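Local coordinates for protein N-acyl-D-glutamate deacylase (Bordetella bronchiseptica, PDB 3GIQ) that probably hydrolyses the amide bond of N-acyl-D-glutamate to release D-glutamate, as a zinc-containing member of the amidohydrolase family, at residues K250-Q255 with F344-D349; L279-Y284 with R353-P358. One frame throughout, in Å; residues are numbered along the deposited sequence.

Contact 1 (K250-Q255 with F344-D349). With G01 (N-[(R)-hydroxy(methyl)phosphoryl]-D-glutamic acid), chain C.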
loop_
_atom_site.group_PDB
_atom_site.type_symbol
_atom_site.label_atom_id
_atom_site.label_comp_id
_atom_site.label_asym_id
_atom_site.label_seq_id
_atom_site.Cartn_x
_atom_site.Cartn_y
_atom_site.Cartn_z
ATOM N N LYS A 250 -3.338 13.363 1.641
ATOM C CA LYS A 250 -4.675 13.898 1.434
ATOM C C LYS A 250 -4.899 15.127 2.302
ATOM O O LYS A 250 -4.066 15.468 3.140
ATOM C CB LYS A 250 -5.699 12.848 1.857
ATOM C CG LYS A 250 -5.652 12.593 3.370
ATOM C CD LYS A 250 -6.748 11.659 3.875
ATOM C CE LYS A 250 -6.459 10.210 3.536
ATOM N NZ LYS A 250 -5.186 9.730 4.156
ATOM N N CYS A 251 -6.043 15.774 2.096
ATOM C CA CYS A 251 -6.452 16.926 2.888
ATOM C C CYS A 251 -7.910 16.660 3.260
ATOM O O CYS A 251 -8.787 16.672 2.395
ATOM C CB CYS A 251 -6.340 18.222 2.081
ATOM S SG CYS A 251 -4.651 18.681 1.684
ATOM N N MET A 252 -8.157 16.402 4.542
ATOM C CA MET A 252 -9.501 16.109 5.024
ATOM C C MET A 252 -10.247 17.323 5.566
ATOM O O MET A 252 -9.651 18.203 6.193
ATOM C CB MET A 252 -9.440 15.033 6.110
ATOM C CG MET A 252 -8.897 13.705 5.616
ATOM S SD MET A 252 -8.835 12.481 6.937
ATOM C CE MET A 252 -10.572 12.021 7.038
ATOM N N MET A 253 -11.558 17.331 5.328
ATOM C CA MET A 253 -12.470 18.394 5.756
ATOM C C MET A 253 -12.442 19.576 4.787
ATOM O O MET A 253 -11.376 20.029 4.373
ATOM C CB MET A 253 -12.134 18.866 7.175
ATOM C CG MET A 253 -12.023 17.740 8.203
ATOM S SD MET A 253 -13.434 16.609 8.222
ATOM C CE MET A 253 -14.666 17.618 9.084
ATOM N N PRO A 254 -13.625 20.098 4.424
ATOM C CA PRO A 254 -13.773 21.225 3.498
ATOM C C PRO A 254 -12.860 22.423 3.756
ATOM O O PRO A 254 -12.357 23.032 2.814
ATOM C CB PRO A 254 -15.249 21.587 3.634
ATOM C CG PRO A 254 -15.882 20.266 3.912
ATOM C CD PRO A 254 -14.940 19.671 4.932
ATOM N N GLN A 255 -12.647 22.766 5.023
ATOM C CA GLN A 255 -11.798 23.908 5.353
ATOM C C GLN A 255 -10.328 23.683 5.003
ATOM O O GLN A 255 -9.535 24.624 5.013
ATOM C CB GLN A 255 -11.906 24.255 6.842
ATOM C CG GLN A 255 -11.401 23.166 7.772
ATOM C CD GLN A 255 -12.505 22.249 8.248
ATOM O OE1 GLN A 255 -13.445 21.950 7.508
ATOM N NE2 GLN A 255 -12.393 21.785 9.490
ATOM N N PHE A 344 -16.045 10.130 4.255
ATOM C CA PHE A 344 -16.067 10.892 3.009
ATOM C C PHE A 344 -15.731 12.338 3.360
ATOM O O PHE A 344 -16.616 13.143 3.660
ATOM C CB PHE A 344 -17.455 10.774 2.375
ATOM C CG PHE A 344 -17.844 9.353 2.063
ATOM C CD1 PHE A 344 -17.302 8.697 0.959
ATOM C CD2 PHE A 344 -18.705 8.652 2.900
ATOM C CE1 PHE A 344 -17.610 7.366 0.697
ATOM C CE2 PHE A 344 -19.020 7.312 2.643
ATOM C CZ PHE A 344 -18.469 6.673 1.541
ATOM N N ALA A 345 -14.441 12.666 3.316
ATOM C CA ALA A 345 -14.001 13.998 3.704
ATOM C C ALA A 345 -12.977 14.666 2.797
ATOM O O ALA A 345 -12.404 15.693 3.166
ATOM C CB ALA A 345 -13.457 13.945 5.129
ATOM N N MET A 346 -12.733 14.102 1.622
ATOM C CA MET A 346 -11.770 14.705 0.710
ATOM C C MET A 346 -12.416 15.229 -0.571
ATOM O O MET A 346 -13.556 14.888 -0.894
ATOM C CB MET A 346 -10.669 13.703 0.351
ATOM C CG MET A 346 -9.790 13.286 1.523
ATOM S SD MET A 346 -10.340 11.774 2.343
ATOM C CE MET A 346 -9.611 10.540 1.267
ATOM N N ASP A 347 -11.670 16.075 -1.278
ATOM C CA ASP A 347 -12.093 16.665 -2.547
ATOM C C ASP A 347 -11.448 15.809 -3.636
ATOM O O ASP A 347 -10.226 15.814 -3.786
ATOM C CB ASP A 347 -11.572 18.102 -2.647
ATOM C CG ASP A 347 -11.896 18.762 -3.985
ATOM O OD1 ASP A 347 -12.350 18.068 -4.921
ATOM O OD2 ASP A 347 -11.683 19.985 -4.100
ATOM N N GLU A 348 -12.260 15.066 -4.384
ATOM C CA GLU A 348 -11.733 14.196 -5.433
ATOM C C GLU A 348 -10.879 14.936 -6.462
ATOM O O GLU A 348 -9.974 14.343 -7.059
ATOM C CB GLU A 348 -12.877 13.459 -6.138
ATOM C CG GLU A 348 -12.432 12.533 -7.267
ATOM C CD GLU A 348 -11.631 11.330 -6.790
ATOM O OE1 GLU A 348 -11.352 10.439 -7.620
ATOM O OE2 GLU A 348 -11.277 11.271 -5.595
ATOM N N ASP A 349 -11.158 16.218 -6.685
ATOM C CA ASP A 349 -10.351 16.969 -7.645
ATOM C C ASP A 349 -8.949 17.137 -7.086
ATOM O O ASP A 349 -7.968 17.135 -7.830
ATOM C CB ASP A 349 -10.946 18.350 -7.925
ATOM C CG ASP A 349 -12.240 18.278 -8.707
ATOM O OD1 ASP A 349 -12.350 17.408 -9.598
ATOM O OD2 ASP A 349 -13.137 19.100 -8.435
HETATM C CD G01 C . -8.165 9.072 8.320
HETATM C CG G01 C . -7.223 8.455 7.287
HETATM C CB G01 C . -7.236 6.925 7.414
HETATM C CA G01 C . -6.388 6.063 6.439
HETATM C C G01 C . -6.902 6.290 4.999
HETATM C C6 G01 C . -5.534 2.347 8.037
HETATM P P G01 C . -5.025 3.878 7.273
HETATM O OPA G01 C . -4.159 3.497 5.997
HETATM O OPB G01 C . -4.224 4.669 8.239
HETATM N N G01 C . -6.381 4.605 6.737
HETATM O O G01 C . -7.839 5.588 4.572
HETATM O OXT G01 C . -6.328 7.182 4.344
HETATM O OE1 G01 C . -9.393 8.997 8.086
HETATM O OE2 G01 C . -7.632 9.587 9.319
HETATM O O HOH W 1 -8.982 16.873 -0.479
#
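Beside the D-glutamate pocket, the loop that carries Lys250 and Met252 to the ligand meets the segment leading into helix 348-356, and one backbone bond joins them. Met253 N donates to Ala345 O (2.8 Å). The same oxygen accepts from Trp257 NE1 and lies 3.5 Å from Met252 CA in a CA-H...O contact, so the amide of Met253, the indole N-H of Trp257 and the CA-H of Met252 share one carbonyl oxygen. Ala345 CB points at the loop and meets the methyl of Met252 (CE, 4.0 Å) and the sulfur of Met253 (SD, 4.1 Å).

In the barrel fold of the amidohydrolases, the loops after the strands build the substrate site, and 250-255 follows strand 243-246. Lys250 bends at its last two torsions (chi3 76°, chi4 61°), and this curl brings NZ within 2.8 Å of OXT in the alpha-carboxylate of the bound N-[hydroxy(methyl)phosphoryl]-D-glutamate. Glu222, by a salt bridge, and the carbonyl of His248 hold the ammonium as well. Met346 crosses the aliphatic part of this lysine obliquely, its CE 3.9 Å from Lys250 CE, while its SD faces Met252 CG. Met252 in turn brings its methyl group to the side-chain carboxylate of the ligand. Farther from the pocket, a water donates to Cys251 O (2.9 Å) and accepts from Asp347 N, bridging the two backbones. Asp347 is the N-cap of helix 348-356: its OD1 receives Asp349 N from above the carboxylate plane.

Contact 2 (L279-Y284 with R353-P358). With G01 (N-[(R)-hydroxy(methyl)phosphoryl]-D-glutamic acid), chain C.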
loop_
_atom_site.group_PDB
_atom_site.type_symbol
_atom_site.label_atom_id
_atom_site.label_comp_id
_atom_site.label_asym_id
_atom_site.label_seq_id
_atom_site.Cartn_x
_atom_site.Cartn_y
_atom_site.Cartn_z
ATOM N N LEU A 279 5.423 9.916 -2.340
ATOM C CA LEU A 279 4.132 9.823 -1.679
ATOM C C LEU A 279 3.265 8.858 -2.456
ATOM O O LEU A 279 3.670 8.351 -3.499
ATOM C CB LEU A 279 3.451 11.197 -1.633
ATOM C CG LEU A 279 3.181 11.903 -2.971
ATOM C CD1 LEU A 279 2.036 12.886 -2.815
ATOM C CD2 LEU A 279 4.440 12.623 -3.446
ATOM N N ASP A 280 2.076 8.591 -1.933
ATOM C CA ASP A 280 1.144 7.710 -2.610
ATOM C C ASP A 280 -0.282 8.079 -2.248
ATOM O O ASP A 280 -0.528 8.762 -1.252
ATOM C CB ASP A 280 1.425 6.234 -2.267
ATOM C CG ASP A 280 1.422 5.957 -0.770
ATOM O OD1 ASP A 280 0.332 5.936 -0.158
ATOM O OD2 ASP A 280 2.521 5.757 -0.203
ATOM N N ILE A 281 -1.214 7.651 -3.090
ATOM C CA ILE A 281 -2.629 7.904 -2.869
ATOM C C ILE A 281 -3.430 6.736 -3.408
ATOM O O ILE A 281 -2.912 5.913 -4.167
ATOM C CB ILE A 281 -3.128 9.186 -3.621
ATOM C CG1 ILE A 281 -2.899 9.058 -5.137
ATOM C CG2 ILE A 281 -2.410 10.414 -3.101
ATOM C CD1 ILE A 281 -4.005 8.332 -5.903
ATOM N N TYR A 282 -4.683 6.653 -2.975
ATOM C CA TYR A 282 -5.620 5.672 -3.499
ATOM C C TYR A 282 -6.589 6.640 -4.183
ATOM O O TYR A 282 -6.826 7.745 -3.688
ATOM C CB TYR A 282 -6.282 4.847 -2.388
ATOM C CG TYR A 282 -6.714 5.620 -1.171
ATOM C CD1 TYR A 282 -7.929 6.308 -1.148
ATOM C CD2 TYR A 282 -5.918 5.640 -0.027
ATOM C CE1 TYR A 282 -8.343 6.992 -0.010
ATOM C CE2 TYR A 282 -6.319 6.324 1.117
ATOM C CZ TYR A 282 -7.533 6.995 1.118
ATOM O OH TYR A 282 -7.938 7.663 2.246
ATOM N N PRO A 283 -7.140 6.253 -5.340
ATOM C CA PRO A 283 -8.061 7.101 -6.108
ATOM C C PRO A 283 -9.504 7.267 -5.630
ATOM O O PRO A 283 -10.436 7.037 -6.397
ATOM C CB PRO A 283 -7.979 6.486 -7.498
ATOM C CG PRO A 283 -7.904 5.019 -7.179
ATOM C CD PRO A 283 -6.921 4.961 -6.016
ATOM N N TYR A 284 -9.682 7.694 -4.382
ATOM C CA TYR A 284 -11.019 7.888 -3.812
ATOM C C TYR A 284 -11.032 9.058 -2.830
ATOM O O TYR A 284 -10.016 9.349 -2.188
ATOM C CB TYR A 284 -11.466 6.632 -3.066
ATOM C CG TYR A 284 -11.445 5.362 -3.883
ATOM C CD1 TYR A 284 -12.614 4.852 -4.462
ATOM C CD2 TYR A 284 -10.264 4.644 -4.044
ATOM C CE1 TYR A 284 -12.595 3.647 -5.174
ATOM C CE2 TYR A 284 -10.232 3.450 -4.752
ATOM C CZ TYR A 284 -11.397 2.953 -5.310
ATOM O OH TYR A 284 -11.350 1.751 -5.984
ATOM N N ARG A 353 -5.079 15.908 -8.240
ATOM C CA ARG A 353 -3.925 16.797 -8.351
ATOM C C ARG A 353 -2.725 16.220 -7.605
ATOM O O ARG A 353 -1.581 16.349 -8.046
ATOM C CB ARG A 353 -4.250 18.192 -7.802
ATOM C CG ARG A 353 -5.274 18.969 -8.624
ATOM C CD ARG A 353 -5.211 20.466 -8.318
ATOM N NE ARG A 353 -5.486 20.776 -6.915
ATOM C CZ ARG A 353 -6.704 20.893 -6.390
ATOM N NH1 ARG A 353 -7.782 20.729 -7.146
ATOM N NH2 ARG A 353 -6.842 21.171 -5.100
ATOM N N ILE A 354 -2.988 15.588 -6.467
ATOM C CA ILE A 354 -1.918 14.992 -5.682
ATOM C C ILE A 354 -1.307 13.843 -6.480
ATOM O O ILE A 354 -0.087 13.691 -6.533
ATOM C CB ILE A 354 -2.460 14.487 -4.322
ATOM C CG1 ILE A 354 -2.874 15.691 -3.468
ATOM C CG2 ILE A 354 -1.403 13.665 -3.598
ATOM C CD1 ILE A 354 -3.595 15.328 -2.178
ATOM N N PHE A 355 -2.159 13.051 -7.123
ATOM C CA PHE A 355 -1.676 11.933 -7.920
ATOM C C PHE A 355 -0.796 12.424 -9.066
ATOM O O PHE A 355 0.144 11.748 -9.472
ATOM C CB PHE A 355 -2.847 11.128 -8.485
ATOM C CG PHE A 355 -2.421 10.032 -9.419
ATOM C CD1 PHE A 355 -1.559 9.029 -8.983
ATOM C CD2 PHE A 355 -2.853 10.018 -10.740
ATOM C CE1 PHE A 355 -1.132 8.030 -9.856
ATOM C CE2 PHE A 355 -2.432 9.026 -11.617
ATOM C CZ PHE A 355 -1.570 8.031 -11.175
ATOM N N GLN A 356 -1.097 13.606 -9.587
ATOM C CA GLN A 356 -0.303 14.139 -10.684
ATOM C C GLN A 356 1.117 14.531 -10.282
ATOM O O GLN A 356 1.976 14.697 -11.146
ATOM C CB GLN A 356 -1.017 15.332 -11.320
ATOM C CG GLN A 356 -2.223 14.933 -12.152
ATOM C CD GLN A 356 -2.911 16.122 -12.784
ATOM O OE1 GLN A 356 -3.359 17.031 -12.087
ATOM N NE2 GLN A 356 -2.999 16.122 -14.109
ATOM N N HIS A 357 1.374 14.681 -8.985
ATOM C CA HIS A 357 2.722 15.043 -8.549
ATOM C C HIS A 357 3.689 13.982 -9.079
ATOM O O HIS A 357 3.403 12.785 -9.018
ATOM C CB HIS A 357 2.794 15.125 -7.021
ATOM C CG HIS A 357 4.113 15.617 -6.514
ATOM N ND1 HIS A 357 5.233 14.817 -6.462
ATOM C CD2 HIS A 357 4.509 16.847 -6.109
ATOM C CE1 HIS A 357 6.264 15.533 -6.048
ATOM N NE2 HIS A 357 5.852 16.768 -5.829
ATOM N N PRO A 358 4.849 14.406 -9.606
ATOM C CA PRO A 358 5.856 13.493 -10.159
ATOM C C PRO A 358 6.312 12.336 -9.273
ATOM O O PRO A 358 6.746 11.305 -9.781
ATOM C CB PRO A 358 7.014 14.428 -10.511
ATOM C CG PRO A 358 6.320 15.718 -10.834
ATOM C CD PRO A 358 5.295 15.807 -9.729
HETATM C CD G01 C . -8.165 9.072 8.320
HETATM C CG G01 C . -7.223 8.455 7.287
HETATM C CB G01 C . -7.236 6.925 7.414
HETATM C CA G01 C . -6.388 6.063 6.439
HETATM C C G01 C . -6.902 6.290 4.999
HETATM C C6 G01 C . -5.534 2.347 8.037
HETATM P P G01 C . -5.025 3.878 7.273
HETATM O OPA G01 C . -4.159 3.497 5.997
HETATM O OPB G01 C . -4.224 4.669 8.239
HETATM N N G01 C . -6.381 4.605 6.737
HETATM O O G01 C . -7.839 5.588 4.572
HETATM O OXT G01 C . -6.328 7.182 4.344
HETATM O OE1 G01 C . -9.393 8.997 8.086
HETATM O OE2 G01 C . -7.632 9.587 9.319
#
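Oxygen OXT of the ligand's alpha-carboxylate is gripped by Tyr282 OH, which donates to it over 2.7 Å, and by Lys250 NZ; Tyr282 stands just beyond strand 277-281, whose Leu279 and Ile281 pack on helix 348-356. In the amidohydrolase barrel, strand 277-281 and its parallel neighbour 360-362 are joined by a crossover that carries a long insertion before helix 348-356. OXT lies at the edge of the Tyr282 ring and in its plane, while Arg376 makes a cation-pi contact with the ring.

Leu279 and Ile281 point toward the helix. Ile354 CG2, set anti to the backbone N by chi1, wedges between them, 3.6 Å from Leu279 CD1 and only 3.4 Å from Ile281 CG2, a tight methyl pair. The other branch of Ile281 crosses Phe355 at about a right angle, CG1 lying 3.9 Å from Phe355 CB. His357, just beyond the helix, has NE2 bonded to Asp268 of helix 260-272 and ND1 to the amide of Cys359; the two bonds fix the rotation of the imidazole. Leu279 CD2 approaches His357 ND1 obliquely to the ring, at 3.8 Å.

Both contacts use helix 348-356: contact 1 lies at its N-terminal end and contact 2 at its last turn, with their centres 13 Å apart. They meet at Tyr282, whose OH is 3.2 Å from Lys250 CE and 3.5 Å from Met346 CE, so the ligand-binding tyrosine of contact 2 is packed by the side chains of contact 1. The same methyl group, Met346 CE, lies 3.7 Å from Tyr284 O. Contact 1 is the nearer to the metal site, the side chain of Lys250 lying about 6 Å from a zinc ion and that of Ile281 about 12 Å. Lys250 of contact 1 and Tyr282 of contact 2 converge on OXT of the ligand.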